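Local coordinates for RagA protein (Porphyromonas gingivalis, PDB 6SLN) that probably takes part in TonB-dependent uptake of peptides across the outer membrane, as a barrel-and-plug receptor, at residues T289-F295 and Y400-V406; L275-Y279 and A419-S423; W301-F306 and G388-V394. One frame throughout, in Å; residues are numbered along the deposited sequence.

Overall arrangement
The six segments follow one another as 275-279, 289-295, 301-306, then 388-394, 400-406 and 419-423, pairing in mirrored order: interaction 3 joins the innermost two, interaction 1 the middle two and interaction 2 the outermost. Between the two sets run barrel strands 309-322, 325-337, 345-360 and 363-377, so two inter-strand excursions pack against each other at three places, consistent with loops on the extracellular side. Interaction 1 touches both others, its centre about 14 Å from that of interaction 2 and about 15 Å from that of interaction 3, in a bent row. Pro-292 packs on Tyr-276, and Trp-301 NE1 probably donates to Tyr-401 O. Interactions 2 and 3, centres about 21 Å apart, do not touch.

Interaction 1: residues T289-F295 and Y400-V406; sequences TLFPVDF and YYNPFDV
Asn-402 carries CG opposite its backbone N (chi1 -175°), which sends the amide across to Phe-291, where ND2 gives a hydrogen bond of 3.2 Å to Phe-291 O, tilted from the carbonyl plane. Its OD1 turns back to accept from Phe-404 N, an Asx turn. Tyr-400 has CG lodged between its backbone N and carbonyl carbon (chi1 46°), which lays its ring against Phe-295: CE1 of Phe-295 sits over one face, 3.3 Å from Tyr-400 CG and offset toward the rim. The ring planes are inclined by 50°, an oblique meeting.

Main-chain bonds fix the register. Asp-294 N points almost straight at Tyr-400 O, 2.9 Å away, and Asn-402 N lies 2.7 Å from Pro-292 O; together they flank Val-293 and Tyr-401, an antiparallel, non-hydrogen-bonded pair. There, Val-293 CG2 meets the edge of the Tyr-401 ring at CE1 (3.9 Å). Farther along, Val-406 N donates to Thr-289 O over 3.0 Å, while Val-406 CG1 touches the edge of the Phe-291 ring. Val-293 also packs on Ile-268 and Ala-272 of helix 261-276. The arrangement is an isolated antiparallel beta bridge between two long inter-strand loops of a TonB-dependent barrel.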
loop_
_atom_site.group_PDB
_atom_site.type_symbol
_atom_site.label_atom_id
_atom_site.label_comp_id
_atom_site.label_asym_id
_atom_site.label_seq_id
_atom_site.Cartn_x
_atom_site.Cartn_y
_atom_site.Cartn_z
ATOM N N THR A 289 -36.406 -21.413 15.906
ATOM C CA THR A 289 -35.106 -22.074 15.814
ATOM C C THR A 289 -34.043 -21.498 16.742
ATOM O O THR A 289 -33.044 -22.183 16.999
ATOM C CB THR A 289 -34.535 -21.978 14.404
ATOM O OG1 THR A 289 -34.569 -20.615 13.971
ATOM C CG2 THR A 289 -35.334 -22.791 13.459
ATOM N N LEU A 290 -34.190 -20.247 17.187
ATOM C CA LEU A 290 -33.195 -19.562 18.009
ATOM C C LEU A 290 -33.750 -19.324 19.400
ATOM O O LEU A 290 -34.710 -18.555 19.564
ATOM C CB LEU A 290 -32.796 -18.226 17.394
ATOM C CG LEU A 290 -31.929 -18.429 16.160
ATOM C CD1 LEU A 290 -31.487 -17.100 15.627
ATOM C CD2 LEU A 290 -30.735 -19.341 16.454
ATOM N N PHE A 291 -33.142 -19.960 20.405
ATOM C CA PHE A 291 -33.462 -19.667 21.800
ATOM C C PHE A 291 -32.188 -19.168 22.474
ATOM O O PHE A 291 -31.499 -19.925 23.171
ATOM C CB PHE A 291 -34.078 -20.891 22.489
ATOM C CG PHE A 291 -35.428 -21.246 21.956
ATOM C CD1 PHE A 291 -36.577 -20.690 22.506
ATOM C CD2 PHE A 291 -35.554 -22.075 20.858
ATOM C CE1 PHE A 291 -37.843 -20.991 21.994
ATOM C CE2 PHE A 291 -36.797 -22.377 20.343
ATOM C CZ PHE A 291 -37.948 -21.840 20.920
ATOM N N PRO A 292 -31.829 -17.896 22.274
ATOM C CA PRO A 292 -30.571 -17.391 22.848
ATOM C C PRO A 292 -30.595 -17.282 24.365
ATOM O O PRO A 292 -29.529 -17.291 25.003
ATOM C CB PRO A 292 -30.425 -16.013 22.198
ATOM C CG PRO A 292 -31.808 -15.585 21.958
ATOM C CD PRO A 292 -32.578 -16.833 21.587
ATOM N N VAL A 293 -31.772 -17.163 24.964
ATOM C CA VAL A 293 -31.924 -17.170 26.411
ATOM C C VAL A 293 -32.668 -18.443 26.777
ATOM O O VAL A 293 -33.802 -18.653 26.338
ATOM C CB VAL A 293 -32.669 -15.926 26.914
ATOM C CG1 VAL A 293 -32.977 -16.067 28.404
ATOM C CG2 VAL A 293 -31.855 -14.700 26.635
ATOM N N ASP A 294 -32.025 -19.286 27.582
ATOM C CA ASP A 294 -32.552 -20.596 27.962
ATOM C C ASP A 294 -32.135 -20.876 29.408
ATOM O O ASP A 294 -30.978 -21.197 29.691
ATOM C CB ASP A 294 -32.052 -21.681 27.009
ATOM C CG ASP A 294 -32.549 -23.058 27.383
ATOM O OD1 ASP A 294 -33.378 -23.181 28.311
ATOM O OD2 ASP A 294 -32.098 -24.025 26.749
ATOM N N PHE A 295 -33.090 -20.780 30.320
ATOM C CA PHE A 295 -32.845 -21.095 31.720
ATOM C C PHE A 295 -33.012 -22.574 32.052
ATOM O O PHE A 295 -32.685 -22.980 33.174
ATOM C CB PHE A 295 -33.772 -20.245 32.580
ATOM C CG PHE A 295 -33.502 -18.782 32.444
ATOM C CD1 PHE A 295 -32.264 -18.263 32.817
ATOM C CD2 PHE A 295 -34.455 -17.932 31.937
ATOM C CE1 PHE A 295 -31.990 -16.923 32.676
ATOM C CE2 PHE A 295 -34.194 -16.591 31.796
ATOM C CZ PHE A 295 -32.957 -16.080 32.165
ATOM N N TYR A 400 -27.030 -19.641 30.993
ATOM C CA TYR A 400 -28.360 -19.482 30.422
ATOM C C TYR A 400 -28.362 -18.640 29.155
ATOM O O TYR A 400 -29.430 -18.420 28.570
ATOM C CB TYR A 400 -29.329 -18.870 31.439
ATOM C CG TYR A 400 -28.825 -17.662 32.210
ATOM C CD1 TYR A 400 -28.797 -16.392 31.636
ATOM C CD2 TYR A 400 -28.409 -17.789 33.531
ATOM C CE1 TYR A 400 -28.364 -15.290 32.347
ATOM C CE2 TYR A 400 -27.965 -16.693 34.256
ATOM C CZ TYR A 400 -27.937 -15.443 33.664
ATOM O OH TYR A 400 -27.486 -14.350 34.397
ATOM N N TYR A 401 -27.201 -18.159 28.734
ATOM C CA TYR A 401 -27.039 -17.510 27.444
ATOM C C TYR A 401 -26.564 -18.563 26.460
ATOM O O TYR A 401 -25.592 -19.274 26.725
ATOM C CB TYR A 401 -26.040 -16.355 27.519
ATOM C CG TYR A 401 -26.640 -15.141 28.133
ATOM C CD1 TYR A 401 -27.973 -14.828 27.924
ATOM C CD2 TYR A 401 -25.892 -14.330 28.971
ATOM C CE1 TYR A 401 -28.538 -13.715 28.502
ATOM C CE2 TYR A 401 -26.449 -13.226 29.574
ATOM C CZ TYR A 401 -27.769 -12.915 29.338
ATOM O OH TYR A 401 -28.310 -11.790 29.925
ATOM N N ASN A 402 -27.252 -18.657 25.329
ATOM C CA ASN A 402 -27.112 -19.792 24.420
ATOM C C ASN A 402 -26.751 -19.287 23.037
ATOM O O ASN A 402 -27.584 -18.620 22.390
ATOM C CB ASN A 402 -28.408 -20.597 24.371
ATOM C CG ASN A 402 -28.292 -21.849 23.532
ATOM O OD1 ASN A 402 -27.208 -22.374 23.288
ATOM N ND2 ASN A 402 -29.412 -22.331 23.091
ATOM N N PRO A 403 -25.547 -19.575 22.544
ATOM C CA PRO A 403 -25.188 -19.177 21.178
ATOM C C PRO A 403 -25.504 -20.228 20.127
ATOM O O PRO A 403 -25.073 -20.072 18.984
ATOM C CB PRO A 403 -23.666 -18.967 21.292
ATOM C CG PRO A 403 -23.246 -20.045 22.285
ATOM C CD PRO A 403 -24.441 -20.274 23.217
ATOM N N PHE A 404 -26.220 -21.292 20.479
ATOM C CA PHE A 404 -26.543 -22.336 19.520
ATOM C C PHE A 404 -28.004 -22.242 19.116
ATOM O O PHE A 404 -28.838 -21.733 19.866
ATOM C CB PHE A 404 -26.267 -23.733 20.081
ATOM C CG PHE A 404 -24.875 -23.916 20.659
ATOM C CD1 PHE A 404 -24.599 -23.555 21.965
ATOM C CD2 PHE A 404 -23.861 -24.506 19.910
ATOM C CE1 PHE A 404 -23.329 -23.747 22.499
ATOM C CE2 PHE A 404 -22.588 -24.701 20.449
ATOM C CZ PHE A 404 -22.325 -24.327 21.739
ATOM N N ASP A 405 -28.307 -22.736 17.915
ATOM C CA ASP A 405 -29.692 -22.908 17.488
ATOM C C ASP A 405 -30.242 -24.195 18.110
ATOM O O ASP A 405 -29.582 -24.858 18.919
ATOM C CB ASP A 405 -29.792 -22.869 15.959
ATOM C CG ASP A 405 -29.256 -24.144 15.265
ATOM O OD1 ASP A 405 -28.886 -25.144 15.910
ATOM O OD2 ASP A 405 -29.216 -24.151 14.019
ATOM N N VAL A 406 -31.462 -24.577 17.720
ATOM C CA VAL A 406 -32.125 -25.707 18.364
ATOM C C VAL A 406 -31.567 -27.047 17.916
ATOM O O VAL A 406 -31.837 -28.072 18.559
ATOM C CB VAL A 406 -33.638 -25.662 18.105
ATOM C CG1 VAL A 406 -34.266 -24.540 18.915
ATOM C CG2 VAL A 406 -33.907 -25.495 16.622
#

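Interaction 2: residues L275-Y279 and A419-S423; sequences LYGNY and ATRPS
Ala-419 begins the contact through its carbonyl, whose O lies 3.9 Å from CD2 of Leu-275; its methyl is a more distant neighbour of the same branch. At Thr-420 the side chain points away and the main chain does the touching: Leu-275 CD1 comes to 3.4 Å from Thr-420 O. Both branches of the leucine are therefore engaged, CD1 on Thr-420, CD2 on Ala-419 before it and on Arg-421 C and Pro-422 after it. Its CG is set anti to the backbone N (chi1 -176°), extending the fork from the C-terminal part of helix 261-276 toward residues 419-423. Arg-421 contributes mainly backbone, its CA lying 3.6 Å from Tyr-279 OH, and the backbone of another protein packs on Thr-420 and Arg-421.

Pro-422 is the wedge of the contact. Its CG is 3.9 Å from Leu-275 CD2, and its CD is 3.4 Å from CZ of Tyr-279, whose side chain comes from the opposite direction and meets the proline obliquely. Tyr-276 adds a looser touch, CE1 to Pro-422 CB at 4.3 Å.

No hydrogen bond crosses here. The three residues that grip Pro-422 are arranged by the chain itself: a type I turn from Tyr-276 to Tyr-279, closed by Tyr-279 N to Tyr-276 O (3.1 Å), brings Tyr-279 back alongside Leu-275. The whole is apolar packing of a helix and its adjoining turn on a proline-bearing loop.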
loop_
_atom_site.group_PDB
_atom_site.type_symbol
_atom_site.label_atom_id
_atom_site.label_comp_id
_atom_site.label_asym_id
_atom_site.label_seq_id
_atom_site.Cartn_x
_atom_site.Cartn_y
_atom_site.Cartn_z
ATOM N N LEU A 275 -35.115 -7.650 21.072
ATOM C CA LEU A 275 -33.966 -7.334 20.236
ATOM C C LEU A 275 -33.998 -8.125 18.937
ATOM O O LEU A 275 -33.904 -7.542 17.850
ATOM C CB LEU A 275 -32.665 -7.598 20.983
ATOM C CG LEU A 275 -31.475 -7.176 20.142
ATOM C CD1 LEU A 275 -31.641 -5.705 19.825
ATOM C CD2 LEU A 275 -30.154 -7.451 20.865
ATOM N N TYR A 276 -34.120 -9.457 19.026
ATOM C CA TYR A 276 -34.153 -10.255 17.807
ATOM C C TYR A 276 -35.292 -9.813 16.897
ATOM O O TYR A 276 -35.172 -9.897 15.667
ATOM C CB TYR A 276 -34.287 -11.747 18.115
ATOM C CG TYR A 276 -32.986 -12.417 18.461
ATOM C CD1 TYR A 276 -32.060 -11.777 19.268
ATOM C CD2 TYR A 276 -32.683 -13.692 17.994
ATOM C CE1 TYR A 276 -30.863 -12.392 19.633
ATOM C CE2 TYR A 276 -31.478 -14.309 18.325
ATOM C CZ TYR A 276 -30.576 -13.648 19.156
ATOM O OH TYR A 276 -29.385 -14.226 19.530
ATOM N N GLY A 277 -36.382 -9.310 17.481
ATOM C CA GLY A 277 -37.515 -8.816 16.715
ATOM C C GLY A 277 -37.193 -7.637 15.828
ATOM O O GLY A 277 -38.031 -7.243 15.009
ATOM N N ASN A 278 -36.004 -7.068 15.966
ATOM C CA ASN A 278 -35.581 -5.929 15.174
ATOM C C ASN A 278 -34.701 -6.345 14.005
ATOM O O ASN A 278 -34.009 -5.501 13.435
ATOM C CB ASN A 278 -34.840 -4.920 16.060
ATOM C CG ASN A 278 -35.759 -4.195 17.020
ATOM O OD1 ASN A 278 -36.854 -3.759 16.651
ATOM N ND2 ASN A 278 -35.325 -4.071 18.267
ATOM N N TYR A 279 -34.680 -7.630 13.657
ATOM C CA TYR A 279 -33.867 -8.104 12.547
ATOM C C TYR A 279 -34.687 -9.085 11.739
ATOM O O TYR A 279 -35.185 -10.078 12.278
ATOM C CB TYR A 279 -32.559 -8.737 13.031
ATOM C CG TYR A 279 -31.727 -7.755 13.841
ATOM C CD1 TYR A 279 -31.987 -7.563 15.196
ATOM C CD2 TYR A 279 -30.704 -7.008 13.258
ATOM C CE1 TYR A 279 -31.275 -6.676 15.939
ATOM C CE2 TYR A 279 -29.959 -6.094 14.021
ATOM C CZ TYR A 279 -30.260 -5.942 15.361
ATOM O OH TYR A 279 -29.577 -5.071 16.171
ATOM N N ALA A 419 -27.901 -5.532 25.829
ATOM C CA ALA A 419 -27.318 -5.296 24.505
ATOM C C ALA A 419 -28.292 -4.565 23.597
ATOM O O ALA A 419 -29.513 -4.766 23.652
ATOM C CB ALA A 419 -26.904 -6.607 23.829
ATOM N N THR A 420 -27.737 -3.708 22.745
ATOM C CA THR A 420 -28.538 -2.995 21.763
ATOM C C THR A 420 -28.432 -3.594 20.370
ATOM O O THR A 420 -29.285 -3.303 19.519
ATOM C CB THR A 420 -28.137 -1.519 21.721
ATOM O OG1 THR A 420 -26.753 -1.373 21.327
ATOM C CG2 THR A 420 -28.371 -0.911 23.084
ATOM N N ARG A 421 -27.413 -4.413 20.127
ATOM C CA ARG A 421 -27.260 -5.233 18.938
ATOM C C ARG A 421 -26.900 -6.640 19.382
ATOM O O ARG A 421 -26.253 -6.817 20.412
ATOM C CB ARG A 421 -26.168 -4.682 18.004
ATOM C CG ARG A 421 -25.972 -3.147 18.077
ATOM C CD ARG A 421 -24.976 -2.657 17.017
ATOM N NE ARG A 421 -23.832 -3.563 16.922
ATOM C CZ ARG A 421 -22.612 -3.279 17.365
ATOM N NH1 ARG A 421 -22.355 -2.100 17.922
ATOM N NH2 ARG A 421 -21.645 -4.176 17.243
ATOM N N PRO A 422 -27.321 -7.658 18.652
ATOM C CA PRO A 422 -26.912 -9.012 19.014
ATOM C C PRO A 422 -25.430 -9.171 18.776
ATOM O O PRO A 422 -24.831 -8.462 17.976
ATOM C CB PRO A 422 -27.734 -9.909 18.073
ATOM C CG PRO A 422 -28.833 -9.005 17.527
ATOM C CD PRO A 422 -28.211 -7.643 17.476
ATOM N N SER A 423 -24.839 -10.120 19.473
ATOM C CA SER A 423 -23.401 -10.313 19.443
ATOM C C SER A 423 -23.093 -11.455 18.490
ATOM O O SER A 423 -23.738 -12.505 18.547
ATOM C CB SER A 423 -22.872 -10.617 20.849
ATOM O OG SER A 423 -22.698 -9.405 21.579
#

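Interaction 3: residues W301-F306 and G388-V394; sequences WLKALF and GSGTFGV
Val-394 is the main bump of this contact, and its two methyls enter different parts of a hollow formed by residues 301-306. Its CG1, anti to the backbone N (chi1 170°), lies against Leu-302, 3.5 Å from Leu-302 CA and 3.7 Å from Leu-302 CB. CG2 fits between Trp-301 O, Leu-305 and Phe-306. On one flank of that methyl is Leu-305 CD1 at 3.9 Å, the two side chains sliding past each other in opposite directions. On another is Phe-306, crossing Val-394 at about a right angle and offering its ring edge, CE1, at 3.6 Å.

Leu-305 is the reciprocal bump. Besides meeting Val-394, its forked end presses on main chain: both methyls pack against Gly-388 O, CD2 nearer than CD1. Having no side chains, Gly-388 and Gly-390 present bare backbone to Leu-305 and to the edge of the Phe-306 ring, where CE1 is 3.9 Å from Gly-390 C. Thr-391 closes this end by setting CG2 3.5 Å from Phe-306 CZ, while its OG1 is hydrogen-bonded to Gln-982 O.

The axes of the short, weakly bonded helix 301-305 and of 390-394 pass 8.8 Å apart with their directions at 150°, not far from antiparallel. Leu-236 of helix 234-237 touches both Leu-302 and Val-394. The rings of Trp-301 and Tyr-414 of strand 413-414 form an edge-to-face pair, and the chain beyond Phe-306 runs on into barrel strand 309-322.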
loop_
_atom_site.group_PDB
_atom_site.type_symbol
_atom_site.label_atom_id
_atom_site.label_comp_id
_atom_site.label_asym_id
_atom_site.label_seq_id
_atom_site.Cartn_x
_atom_site.Cartn_y
_atom_site.Cartn_z
ATOM N N TRP A 301 -20.418 -23.445 26.622
ATOM C CA TRP A 301 -19.647 -22.326 26.087
ATOM C C TRP A 301 -18.225 -22.721 25.714
ATOM O O TRP A 301 -17.602 -22.027 24.914
ATOM C CB TRP A 301 -19.629 -21.161 27.071
ATOM C CG TRP A 301 -20.773 -20.261 26.884
ATOM C CD1 TRP A 301 -21.947 -20.259 27.582
ATOM C CD2 TRP A 301 -20.894 -19.255 25.894
ATOM N NE1 TRP A 301 -22.789 -19.290 27.095
ATOM C CE2 TRP A 301 -22.165 -18.660 26.050
ATOM C CE3 TRP A 301 -20.064 -18.810 24.870
ATOM C CZ2 TRP A 301 -22.608 -17.627 25.235
ATOM C CZ3 TRP A 301 -20.505 -17.789 24.068
ATOM C CH2 TRP A 301 -21.762 -17.201 24.258
ATOM N N LEU A 302 -17.716 -23.820 26.274
ATOM C CA LEU A 302 -16.478 -24.417 25.794
ATOM C C LEU A 302 -16.593 -24.764 24.320
ATOM O O LEU A 302 -15.840 -24.248 23.486
ATOM C CB LEU A 302 -16.149 -25.670 26.612
ATOM C CG LEU A 302 -14.927 -26.443 26.094
ATOM C CD1 LEU A 302 -13.669 -25.545 26.018
ATOM C CD2 LEU A 302 -14.649 -27.732 26.870
ATOM N N LYS A 303 -17.558 -25.621 23.976
ATOM C CA LYS A 303 -17.769 -25.961 22.576
ATOM C C LYS A 303 -18.199 -24.752 21.747
ATOM O O LYS A 303 -17.924 -24.711 20.544
ATOM C CB LYS A 303 -18.777 -27.107 22.455
ATOM C CG LYS A 303 -19.015 -27.550 21.011
ATOM C CD LYS A 303 -19.901 -28.765 20.939
ATOM C CE LYS A 303 -19.654 -29.648 22.146
ATOM N NZ LYS A 303 -18.546 -30.617 21.903
ATOM N N ALA A 304 -18.818 -23.750 22.365
ATOM C CA ALA A 304 -19.157 -22.537 21.631
ATOM C C ALA A 304 -17.921 -21.824 21.103
ATOM O O ALA A 304 -18.006 -21.116 20.095
ATOM C CB ALA A 304 -19.954 -21.593 22.530
ATOM N N LEU A 305 -16.772 -21.961 21.782
ATOM C CA LEU A 305 -15.584 -21.199 21.421
ATOM C C LEU A 305 -14.341 -22.019 21.112
ATOM O O LEU A 305 -13.320 -21.423 20.769
ATOM C CB LEU A 305 -15.253 -20.158 22.511
ATOM C CG LEU A 305 -16.371 -19.127 22.650
ATOM C CD1 LEU A 305 -16.662 -18.894 24.101
ATOM C CD2 LEU A 305 -16.104 -17.822 21.899
ATOM N N PHE A 306 -14.385 -23.344 21.217
ATOM C CA PHE A 306 -13.230 -24.169 20.885
ATOM C C PHE A 306 -13.710 -25.427 20.185
ATOM O O PHE A 306 -14.792 -25.947 20.468
ATOM C CB PHE A 306 -12.387 -24.551 22.127
ATOM C CG PHE A 306 -11.640 -23.397 22.733
ATOM C CD1 PHE A 306 -12.279 -22.501 23.576
ATOM C CD2 PHE A 306 -10.305 -23.197 22.439
ATOM C CE1 PHE A 306 -11.595 -21.438 24.129
ATOM C CE2 PHE A 306 -9.612 -22.155 22.995
ATOM C CZ PHE A 306 -10.258 -21.268 23.838
ATOM N N GLY A 388 -17.374 -12.968 26.393
ATOM C CA GLY A 388 -17.664 -13.937 25.370
ATOM C C GLY A 388 -16.460 -14.462 24.630
ATOM O O GLY A 388 -16.613 -15.372 23.806
ATOM N N SER A 389 -15.268 -13.943 24.901
ATOM C CA SER A 389 -14.086 -14.331 24.147
ATOM C C SER A 389 -13.190 -15.273 24.952
ATOM O O SER A 389 -13.055 -15.134 26.167
ATOM C CB SER A 389 -13.313 -13.088 23.720
ATOM O OG SER A 389 -12.025 -13.433 23.231
ATOM N N GLY A 390 -12.599 -16.249 24.269
ATOM C CA GLY A 390 -11.505 -17.028 24.800
ATOM C C GLY A 390 -11.881 -17.943 25.936
ATOM O O GLY A 390 -13.044 -18.112 26.295
ATOM N N THR A 391 -10.845 -18.559 26.510
ATOM C CA THR A 391 -11.071 -19.396 27.682
ATOM C C THR A 391 -11.700 -18.588 28.801
ATOM O O THR A 391 -12.443 -19.135 29.619
ATOM C CB THR A 391 -9.772 -20.017 28.162
ATOM O OG1 THR A 391 -8.766 -18.999 28.202
ATOM C CG2 THR A 391 -9.339 -21.129 27.239
ATOM N N PHE A 392 -11.430 -17.287 28.835
ATOM C CA PHE A 392 -12.129 -16.408 29.761
ATOM C C PHE A 392 -13.637 -16.491 29.566
ATOM O O PHE A 392 -14.392 -16.626 30.534
ATOM C CB PHE A 392 -11.652 -14.972 29.575
ATOM C CG PHE A 392 -12.489 -13.975 30.292
ATOM C CD1 PHE A 392 -12.496 -13.929 31.672
ATOM C CD2 PHE A 392 -13.300 -13.107 29.592
ATOM C CE1 PHE A 392 -13.271 -13.007 32.349
ATOM C CE2 PHE A 392 -14.081 -12.179 30.254
ATOM C CZ PHE A 392 -14.066 -12.129 31.645
ATOM N N GLY A 393 -14.099 -16.378 28.316
ATOM C CA GLY A 393 -15.526 -16.428 28.059
ATOM C C GLY A 393 -16.106 -17.811 28.275
ATOM O O GLY A 393 -17.242 -17.950 28.740
ATOM N N VAL A 394 -15.331 -18.850 27.960
ATOM C CA VAL A 394 -15.763 -20.217 28.233
ATOM C C VAL A 394 -16.200 -20.366 29.683
ATOM O O VAL A 394 -17.211 -21.015 29.978
ATOM C CB VAL A 394 -14.640 -21.208 27.878
ATOM C CG1 VAL A 394 -14.982 -22.595 28.389
ATOM C CG2 VAL A 394 -14.411 -21.214 26.365
#